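Local atomic coordinates of cyclic nucleotide-binding domain (CNMP-BD) protein (Geobacter metallireducens, PDB entry 3MDP), a protein that probably binds a cyclic nucleotide through a double-stranded beta-helix domain and may act as a DNA-binding transcription factor. Residues E31-T36 and P104-D109; M51-G56 and V78-I83; G57-Y62 and R100-V105. All coordinates share one frame; numbering follows the deposited sequence. Where two conformers were deposited one is given.

Contact 1 of 3, residues E31-T36 and P104-D109; sequences EKSFPT and PVRVVD. With EDO (1,2-ethanediol), chain C.
K32 NZ, in one of two conformers, forms a salt bridge with D109 OD2 at 2.6 Å, reaching it from above the carboxylate plane, 37° out. E30 is a second acidic partner of the same ammonium. D109 OD1 is held by N49 on strand 49-55. An ethanediol molecule, probably from the crystallisation liquor, lies with C2 3.4 Å from K32 NZ. Strands 31-34 and 105-109 run antiparallel as neighbours in one sheet of the double-stranded beta-helix, the cupin-like fold of cyclic nucleotide-binding domains. K32 and V107 form one hydrogen-bonded pair, F34 and V105 the next. On the face of K32 and F34, V107 CG2 reaches the edge of the F34 ring, 3.9 Å from CE1. The face of E31 and S33 carries R106. Its chain bends at chi3 (-66°) and brings NH1 to E31 OE2 at 2.9 Å in a hydrogen-bonded salt bridge. That oxygen is approached from above the carboxylate plane, but lies close to the guanidinium plane. R106 NE forms a salt bridge with E55 OE1 on the next strand. A leucine in place of R106 would probably leave the carboxylates of E31 and E55 without their shared cation. S33 OG rests 3.4 Å from R106 CG.

Contact 2 of 3, residues M51-G56 and V78-I83; sequences MLLLEG and VVPGAI
Strand 51-55 meets the turn before strand 83-84 through two nearly straight backbone bonds, L53 N to A82 O at 3.0 Å and G81 N to L53 O at 2.8 Å. The turn is a type II beta turn from V79 to A82, with P80 and G81 at its two corners. G81 has a positive phi, where a side chain would press on the carbonyl of P80. Beyond the turn, L52 and I83 form an antiparallel non-hydrogen-bonded pair at the edge of one sheet of the double-stranded beta-helix. L53 carries most of the apolar contact. With CG anti to the backbone N (chi1 -173°), the leucine tip reaches the entry to the turn, where CD2 meets V78 CG1 at 3.9 Å and the backbone of V78 and V79. The ring of P80 lies against the strand where L54 and E55 form a classic beta bulge facing R106. P80 CB touches L54 O at 3.5 Å. On the face of L52 and I83, L52 CD1 reaches I83 CG2 at 4.0 Å. F14 and F13 of helix 12-15 pack on L52 and I83 respectively. The carbonyl of I83 accepts a bond from R140, which belongs to the succinate site seen for this protein, although no succinate is bound to this chain. At the far end of the contact, P80 CD rests 3.4 Å from G56 O.

Contact 3 of 3, residues G57-Y62 and R100-V105; sequences GVELFY and RATKPV
R100 crosses the F61 ring: its CB, CG and CD pass CE1, and its guanidinium lies over one face. CB is 3.6 Å from F61 CE1, and CG is 3.5 Å from the same atom. The chain stays extended through CD to NE, with NE near CD1. CZ then sits 3.8 Å from the ring centroid, only 9° off the ring normal. The two planes are 10° apart, a flat stack with cation-pi character. NH1 lies over the rim of the ring near CE2 and CD2. The stack is the main contact of the group. NH2 turns to E59 OE1 at the guanidinium edge, but this salt bridge is long, 3.5 Å, and E59 has two conformers. E59 and R100 are also a hydrogen-bonded backbone pair, with bonds running both ways. Beside them, E59 CG packs on T102 CG2 at 3.4 Å. T102 N donates to G57 O at 2.8 Å. A side chain on G57 would run into T102 OG1, and G57 N is buried without a polar partner. V105 CG2 also presses on G57 O. This antiparallel pairing belongs to the second sheet of the double-stranded beta-helix. Strand 58-61 lies there between strands 98-101 and 74-78, with V58 packed on V78, while L60 reaches R140, just past the end of helix 123-139.

In the fold
From the N terminus, the chain first lays down the 31-36 end of contact 1, whose partner comes only at 104-109. Inside that large loop lies contact 2, which joins 51-56 to 78-83. Segment 57-62 follows directly, inside the loop of contact 2, but its partner 100-105 lies outside it, so contacts 2 and 3 cross. Contacts 1 and 3 end on the same part of the chain and share P104 and V105. Contact 1 pairs strands of one sheet. Contact 2 joins that sheet to the turn leading out of strand 74-78. Contact 3 pairs strands of the other sheet and runs on to V105, where V58 packs across from sheet to sheet.

Contact 1 of 3, residues E31-T36 and P104-D109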
loop_
_atom_site.group_PDB
_atom_site.type_symbol
_atom_site.label_atom_id
_atom_site.label_comp_id
_atom_site.label_asym_id
_atom_site.label_seq_id
_atom_site.Cartn_x
_atom_site.Cartn_y
_atom_site.Cartn_z
ATOM N N GLU A 31 21.565 -11.165 -3.457
ATOM C CA GLU A 31 21.219 -11.161 -4.858
ATOM C C GLU A 31 20.894 -12.608 -5.205
ATOM O O GLU A 31 21.593 -13.523 -4.756
ATOM C CB GLU A 31 22.355 -10.578 -5.704
ATOM C CG GLU A 31 21.914 -10.271 -7.134
ATOM C CD GLU A 31 22.848 -9.327 -7.899
ATOM O OE1 GLU A 31 23.506 -8.435 -7.284
ATOM O OE2 GLU A 31 22.882 -9.485 -9.140
ATOM N N LYS A 32 19.779 -12.817 -5.907
ATOM C CA LYS A 32 19.354 -14.160 -6.312
ATOM C C LYS A 32 18.937 -14.139 -7.784
ATOM O O LYS A 32 18.520 -13.096 -8.291
ATOM C CB LYS A 32 18.176 -14.637 -5.462
ATOM C CG LYS A 32 18.541 -15.039 -4.035
ATOM C CD LYS A 32 17.505 -15.980 -3.460
ATOM C CE LYS A 32 17.986 -16.603 -2.143
ATOM N NZ LYS A 32 18.075 -15.625 -1.054
ATOM N N SER A 33 19.096 -15.283 -8.460
ATOM C CA SER A 33 18.654 -15.449 -9.846
ATOM C C SER A 33 17.603 -16.562 -9.924
ATOM O O SER A 33 17.652 -17.529 -9.151
ATOM C CB SER A 33 19.841 -15.808 -10.737
ATOM O OG SER A 33 20.658 -14.696 -11.034
ATOM N N PHE A 34 16.649 -16.404 -10.845
ATOM C CA PHE A 34 15.610 -17.416 -11.120
ATOM C C PHE A 34 15.468 -17.575 -12.630
ATOM O O PHE A 34 15.465 -16.584 -13.369
ATOM C CB PHE A 34 14.253 -17.038 -10.532
ATOM C CG PHE A 34 14.240 -16.939 -9.032
ATOM C CD1 PHE A 34 14.549 -15.732 -8.411
ATOM C CD2 PHE A 34 13.950 -18.050 -8.237
ATOM C CE1 PHE A 34 14.582 -15.629 -7.031
ATOM C CE2 PHE A 34 13.954 -17.962 -6.824
ATOM C CZ PHE A 34 14.266 -16.749 -6.228
ATOM N N PRO A 35 15.352 -18.819 -13.095
ATOM C CA PRO A 35 15.200 -19.024 -14.541
ATOM C C PRO A 35 13.761 -18.793 -14.992
ATOM O O PRO A 35 12.821 -18.901 -14.181
ATOM C CB PRO A 35 15.549 -20.506 -14.715
ATOM C CG PRO A 35 15.140 -21.147 -13.425
ATOM C CD PRO A 35 15.356 -20.094 -12.341
ATOM N N THR A 36 13.594 -18.525 -16.279
ATOM C CA THR A 36 12.275 -18.426 -16.910
ATOM C C THR A 36 11.392 -19.600 -16.556
ATOM O O THR A 36 11.781 -20.775 -16.701
ATOM C CB THR A 36 12.418 -18.390 -18.447
ATOM O OG1 THR A 36 13.436 -17.453 -18.767
ATOM C CG2 THR A 36 11.104 -17.966 -19.126
ATOM N N PRO A 104 14.636 -14.514 -17.816
ATOM C CA PRO A 104 15.628 -14.768 -16.769
ATOM C C PRO A 104 15.618 -13.615 -15.766
ATOM O O PRO A 104 15.628 -12.459 -16.165
ATOM C CB PRO A 104 16.946 -14.909 -17.546
ATOM C CG PRO A 104 16.505 -15.360 -18.977
ATOM C CD PRO A 104 15.183 -14.652 -19.186
ATOM N N VAL A 105 15.532 -13.938 -14.476
ATOM C CA VAL A 105 15.291 -12.938 -13.428
ATOM C C VAL A 105 16.486 -12.851 -12.464
ATOM O O VAL A 105 17.061 -13.877 -12.090
ATOM C CB VAL A 105 13.998 -13.272 -12.674
ATOM C CG1 VAL A 105 13.976 -12.679 -11.235
ATOM C CG2 VAL A 105 12.778 -12.808 -13.473
ATOM N N ARG A 106 16.867 -11.621 -12.116
ATOM C CA ARG A 106 17.699 -11.334 -10.931
ATOM C C ARG A 106 16.941 -10.389 -9.999
ATOM O O ARG A 106 16.305 -9.410 -10.437
ATOM C CB ARG A 106 19.025 -10.671 -11.292
ATOM C CG ARG A 106 19.972 -11.528 -12.094
ATOM C CD ARG A 106 21.358 -10.860 -12.283
ATOM N NE ARG A 106 21.250 -9.649 -13.105
ATOM C CZ ARG A 106 21.415 -8.392 -12.680
ATOM N NH1 ARG A 106 21.749 -8.106 -11.428
ATOM N NH2 ARG A 106 21.272 -7.397 -13.541
ATOM N N VAL A 107 17.046 -10.679 -8.714
ATOM C CA VAL A 107 16.400 -9.896 -7.671
ATOM C C VAL A 107 17.374 -9.637 -6.524
ATOM O O VAL A 107 18.386 -10.326 -6.383
ATOM C CB VAL A 107 15.170 -10.613 -7.073
ATOM C CG1 VAL A 107 14.134 -10.952 -8.140
ATOM C CG2 VAL A 107 15.582 -11.938 -6.279
ATOM N N VAL A 108 17.074 -8.586 -5.761
ATOM C CA VAL A 108 17.500 -8.461 -4.405
ATOM C C VAL A 108 16.435 -9.133 -3.537
ATOM O O VAL A 108 15.255 -8.729 -3.548
ATOM C CB VAL A 108 17.639 -7.004 -3.945
ATOM C CG1 VAL A 108 18.203 -7.027 -2.520
ATOM C CG2 VAL A 108 18.606 -6.240 -4.892
ATOM N N ASP A 109 16.860 -10.167 -2.818
ATOM C CA ASP A 109 16.001 -10.938 -1.909
ATOM C C ASP A 109 16.281 -10.495 -0.465
ATOM O O ASP A 109 17.377 -10.674 0.063
ATOM C CB ASP A 109 16.299 -12.431 -2.119
ATOM C CG ASP A 109 15.452 -13.368 -1.252
ATOM O OD1 ASP A 109 14.552 -12.912 -0.546
ATOM O OD2 ASP A 109 15.739 -14.593 -1.271
HETATM C C1 EDO C . 16.381 -13.816 2.164
HETATM O O1 EDO C . 16.359 -14.394 3.482
HETATM C C2 EDO C . 17.810 -13.579 1.708
HETATM O O2 EDO C . 18.228 -12.334 2.242
#

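Contact 2 of 3, residues M51-G56 and V78-I83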
loop_
_atom_site.group_PDB
_atom_site.type_symbol
_atom_site.label_atom_id
_atom_site.label_comp_id
_atom_site.label_asym_id
_atom_site.label_seq_id
_atom_site.Cartn_x
_atom_site.Cartn_y
_atom_site.Cartn_z
HETATM N N MSE A 51 11.168 -8.832 -2.416
HETATM C CA MSE A 51 12.095 -8.802 -3.546
HETATM C C MSE A 51 12.035 -7.500 -4.322
HETATM O O MSE A 51 10.984 -6.867 -4.413
HETATM C CB MSE A 51 11.858 -9.997 -4.466
HETATM C CG MSE A 51 12.382 -11.253 -3.843
HETATM SE SE MSE A 51 11.747 -12.787 -4.791
HETATM C CE MSE A 51 12.545 -14.210 -3.687
ATOM N N LEU A 52 13.193 -7.079 -4.807
ATOM C CA LEU A 52 13.336 -5.953 -5.748
ATOM C C LEU A 52 13.798 -6.592 -7.062
ATOM O O LEU A 52 14.774 -7.336 -7.080
ATOM C CB LEU A 52 14.391 -4.936 -5.277
ATOM C CG LEU A 52 14.834 -3.908 -6.337
ATOM C CD1 LEU A 52 13.744 -2.867 -6.541
ATOM C CD2 LEU A 52 16.172 -3.269 -5.912
ATOM N N LEU A 53 13.047 -6.373 -8.127
ATOM C CA LEU A 53 13.399 -6.921 -9.432
ATOM C C LEU A 53 14.496 -6.089 -10.071
ATOM O O LEU A 53 14.334 -4.901 -10.307
ATOM C CB LEU A 53 12.165 -6.990 -10.318
ATOM C CG LEU A 53 12.317 -7.699 -11.659
ATOM C CD1 LEU A 53 12.834 -9.147 -11.509
ATOM C CD2 LEU A 53 10.993 -7.622 -12.412
ATOM N N LEU A 54 15.627 -6.721 -10.330
ATOM C CA LEU A 54 16.763 -6.046 -10.964
ATOM C C LEU A 54 16.791 -6.222 -12.468
ATOM O O LEU A 54 17.179 -5.301 -13.195
ATOM C CB LEU A 54 18.070 -6.550 -10.390
ATOM C CG LEU A 54 18.293 -6.359 -8.889
ATOM C CD1 LEU A 54 19.546 -7.084 -8.464
ATOM C CD2 LEU A 54 18.374 -4.844 -8.539
ATOM N N GLU A 55 16.395 -7.400 -12.929
ATOM C CA GLU A 55 16.470 -7.754 -14.325
ATOM C C GLU A 55 15.434 -8.830 -14.607
ATOM O O GLU A 55 15.180 -9.687 -13.757
ATOM C CB GLU A 55 17.874 -8.282 -14.659
ATOM C CG GLU A 55 18.066 -8.652 -16.121
ATOM C CD GLU A 55 19.315 -9.479 -16.341
ATOM O OE1 GLU A 55 20.246 -9.373 -15.508
ATOM O OE2 GLU A 55 19.355 -10.241 -17.330
ATOM N N GLY A 56 14.830 -8.748 -15.796
ATOM C CA GLY A 56 13.854 -9.710 -16.268
ATOM C C GLY A 56 12.415 -9.290 -16.057
ATOM O O GLY A 56 12.061 -8.106 -16.157
ATOM N N VAL A 78 5.459 -7.362 -13.255
ATOM C CA VAL A 78 6.495 -6.567 -12.597
ATOM C C VAL A 78 7.683 -6.388 -13.548
ATOM O O VAL A 78 8.109 -7.351 -14.218
ATOM C CB VAL A 78 6.932 -7.244 -11.249
ATOM C CG1 VAL A 78 7.882 -6.374 -10.451
ATOM C CG2 VAL A 78 5.669 -7.634 -10.388
ATOM N N VAL A 79 8.201 -5.159 -13.615
ATOM C CA VAL A 79 9.383 -4.824 -14.423
ATOM C C VAL A 79 10.528 -4.355 -13.504
ATOM O O VAL A 79 10.307 -4.021 -12.318
ATOM C CB VAL A 79 9.078 -3.712 -15.507
ATOM C CG1 VAL A 79 7.979 -4.189 -16.488
ATOM C CG2 VAL A 79 8.715 -2.362 -14.851
ATOM N N PRO A 80 11.760 -4.349 -14.021
ATOM C CA PRO A 80 12.881 -3.967 -13.163
ATOM C C PRO A 80 12.700 -2.640 -12.460
ATOM O O PRO A 80 12.153 -1.692 -13.037
ATOM C CB PRO A 80 14.054 -3.911 -14.142
ATOM C CG PRO A 80 13.720 -4.995 -15.114
ATOM C CD PRO A 80 12.238 -4.825 -15.336
ATOM N N GLY A 81 13.136 -2.590 -11.204
ATOM C CA GLY A 81 13.071 -1.395 -10.410
ATOM C C GLY A 81 11.916 -1.393 -9.441
ATOM O O GLY A 81 11.882 -0.534 -8.547
ATOM N N ALA A 82 10.992 -2.352 -9.612
ATOM C CA ALA A 82 9.802 -2.487 -8.776
ATOM C C ALA A 82 9.923 -3.659 -7.782
ATOM O O ALA A 82 10.601 -4.663 -8.046
ATOM C CB ALA A 82 8.564 -2.662 -9.659
ATOM N N ILE A 83 9.253 -3.515 -6.641
ATOM C CA ILE A 83 9.218 -4.542 -5.620
ATOM C C ILE A 83 8.018 -5.469 -5.735
ATOM O O ILE A 83 6.928 -5.094 -6.246
ATOM C CB ILE A 83 9.322 -3.940 -4.161
ATOM C CG1 ILE A 83 8.095 -3.114 -3.783
ATOM C CG2 ILE A 83 10.606 -3.073 -4.017
ATOM C CD1 ILE A 83 7.957 -2.917 -2.265
#

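Contact 3 of 3, residues G57-Y62 and R100-V105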
loop_
_atom_site.group_PDB
_atom_site.type_symbol
_atom_site.label_atom_id
_atom_site.label_comp_id
_atom_site.label_asym_id
_atom_site.label_seq_id
_atom_site.Cartn_x
_atom_site.Cartn_y
_atom_site.Cartn_z
ATOM N N GLY A 57 11.566 -10.272 -15.783
ATOM C CA GLY A 57 10.138 -10.025 -15.747
ATOM C C GLY A 57 9.508 -11.012 -14.791
ATOM O O GLY A 57 9.896 -12.178 -14.750
ATOM N N VAL A 58 8.507 -10.541 -14.058
ATOM C CA VAL A 58 7.759 -11.371 -13.130
ATOM C C VAL A 58 6.267 -11.188 -13.338
ATOM O O VAL A 58 5.779 -10.070 -13.570
ATOM C CB VAL A 58 8.146 -11.076 -11.671
ATOM C CG1 VAL A 58 7.062 -11.580 -10.686
ATOM C CG2 VAL A 58 9.511 -11.696 -11.349
ATOM N N GLU A 59 5.548 -12.302 -13.296
ATOM C CA GLU A 59 4.093 -12.269 -13.292
ATOM C C GLU A 59 3.557 -12.664 -11.919
ATOM O O GLU A 59 3.990 -13.662 -11.325
ATOM C CB GLU A 59 3.534 -13.193 -14.370
ATOM C CG GLU A 59 3.485 -12.531 -15.740
ATOM C CD GLU A 59 2.734 -13.344 -16.772
ATOM O OE1 GLU A 59 2.154 -14.392 -16.402
ATOM O OE2 GLU A 59 2.725 -12.929 -17.949
ATOM N N LEU A 60 2.628 -11.866 -11.398
ATOM C CA LEU A 60 1.943 -12.239 -10.186
ATOM C C LEU A 60 0.644 -12.832 -10.662
ATOM O O LEU A 60 -0.050 -12.235 -11.495
ATOM C CB LEU A 60 1.715 -11.005 -9.322
ATOM C CG LEU A 60 2.990 -10.266 -8.934
ATOM C CD1 LEU A 60 2.637 -9.129 -8.006
ATOM C CD2 LEU A 60 4.048 -11.259 -8.291
ATOM N N PHE A 61 0.307 -14.005 -10.139
ATOM C CA PHE A 61 -0.840 -14.750 -10.632
ATOM C C PHE A 61 -1.489 -15.628 -9.567
ATOM O O PHE A 61 -0.929 -15.851 -8.496
ATOM C CB PHE A 61 -0.385 -15.626 -11.802
ATOM C CG PHE A 61 0.537 -16.745 -11.396
ATOM C CD1 PHE A 61 1.890 -16.502 -11.160
ATOM C CD2 PHE A 61 0.058 -18.034 -11.229
ATOM C CE1 PHE A 61 2.741 -17.536 -10.766
ATOM C CE2 PHE A 61 0.909 -19.070 -10.844
ATOM C CZ PHE A 61 2.238 -18.823 -10.615
ATOM N N TYR A 62 -2.682 -16.115 -9.893
ATOM C CA TYR A 62 -3.346 -17.209 -9.156
ATOM C C TYR A 62 -3.223 -18.546 -9.904
ATOM O O TYR A 62 -3.422 -18.601 -11.128
ATOM C CB TYR A 62 -4.825 -16.923 -8.978
ATOM C CG TYR A 62 -5.141 -15.560 -8.408
ATOM C CD1 TYR A 62 -4.424 -15.044 -7.337
ATOM C CD2 TYR A 62 -6.194 -14.808 -8.918
ATOM C CE1 TYR A 62 -4.725 -13.807 -6.810
ATOM C CE2 TYR A 62 -6.515 -13.565 -8.390
ATOM C CZ TYR A 62 -5.780 -13.074 -7.339
ATOM O OH TYR A 62 -6.105 -11.852 -6.820
ATOM N N ARG A 100 5.950 -15.765 -10.749
ATOM C CA ARG A 100 6.783 -16.548 -11.637
ATOM C C ARG A 100 7.596 -15.669 -12.571
ATOM O O ARG A 100 7.147 -14.576 -12.997
ATOM C CB ARG A 100 5.952 -17.563 -12.419
ATOM C CG ARG A 100 4.931 -16.982 -13.384
ATOM C CD ARG A 100 4.166 -18.075 -14.081
ATOM N NE ARG A 100 2.972 -17.506 -14.690
ATOM C CZ ARG A 100 1.794 -18.113 -14.788
ATOM N NH1 ARG A 100 1.613 -19.361 -14.355
ATOM N NH2 ARG A 100 0.777 -17.455 -15.332
ATOM N N ALA A 101 8.788 -16.167 -12.890
ATOM C CA ALA A 101 9.694 -15.516 -13.814
ATOM C C ALA A 101 9.180 -15.695 -15.247
ATOM O O ALA A 101 8.859 -16.810 -15.670
ATOM C CB ALA A 101 11.104 -16.084 -13.664
ATOM N N THR A 102 9.097 -14.601 -16.001
ATOM C CA THR A 102 8.701 -14.689 -17.420
ATOM C C THR A 102 9.897 -14.525 -18.349
ATOM O O THR A 102 9.769 -14.695 -19.555
ATOM C CB THR A 102 7.650 -13.634 -17.757
ATOM O OG1 THR A 102 8.203 -12.347 -17.502
ATOM C CG2 THR A 102 6.432 -13.821 -16.880
ATOM N N LYS A 103 11.045 -14.174 -17.776
ATOM C CA LYS A 103 12.323 -14.107 -18.472
ATOM C C LYS A 103 13.364 -14.446 -17.421
ATOM O O LYS A 103 13.025 -14.619 -16.255
ATOM C CB LYS A 103 12.654 -12.701 -19.033
ATOM C CG LYS A 103 11.556 -11.722 -19.163
ATOM C CD LYS A 103 12.038 -10.513 -19.984
ATOM C CE LYS A 103 11.000 -9.401 -20.007
ATOM N NZ LYS A 103 11.198 -8.446 -21.152
ATOM N N PRO A 104 14.636 -14.514 -17.816
ATOM C CA PRO A 104 15.628 -14.768 -16.769
ATOM C C PRO A 104 15.618 -13.615 -15.766
ATOM O O PRO A 104 15.628 -12.459 -16.165
ATOM C CB PRO A 104 16.946 -14.909 -17.546
ATOM C CG PRO A 104 16.505 -15.360 -18.977
ATOM C CD PRO A 104 15.183 -14.652 -19.186
ATOM N N VAL A 105 15.532 -13.938 -14.476
ATOM C CA VAL A 105 15.291 -12.938 -13.428
ATOM C C VAL A 105 16.486 -12.851 -12.464
ATOM O O VAL A 105 17.061 -13.877 -12.090
ATOM C CB VAL A 105 13.998 -13.272 -12.674
ATOM C CG1 VAL A 105 13.976 -12.679 -11.235
ATOM C CG2 VAL A 105 12.778 -12.808 -13.473
#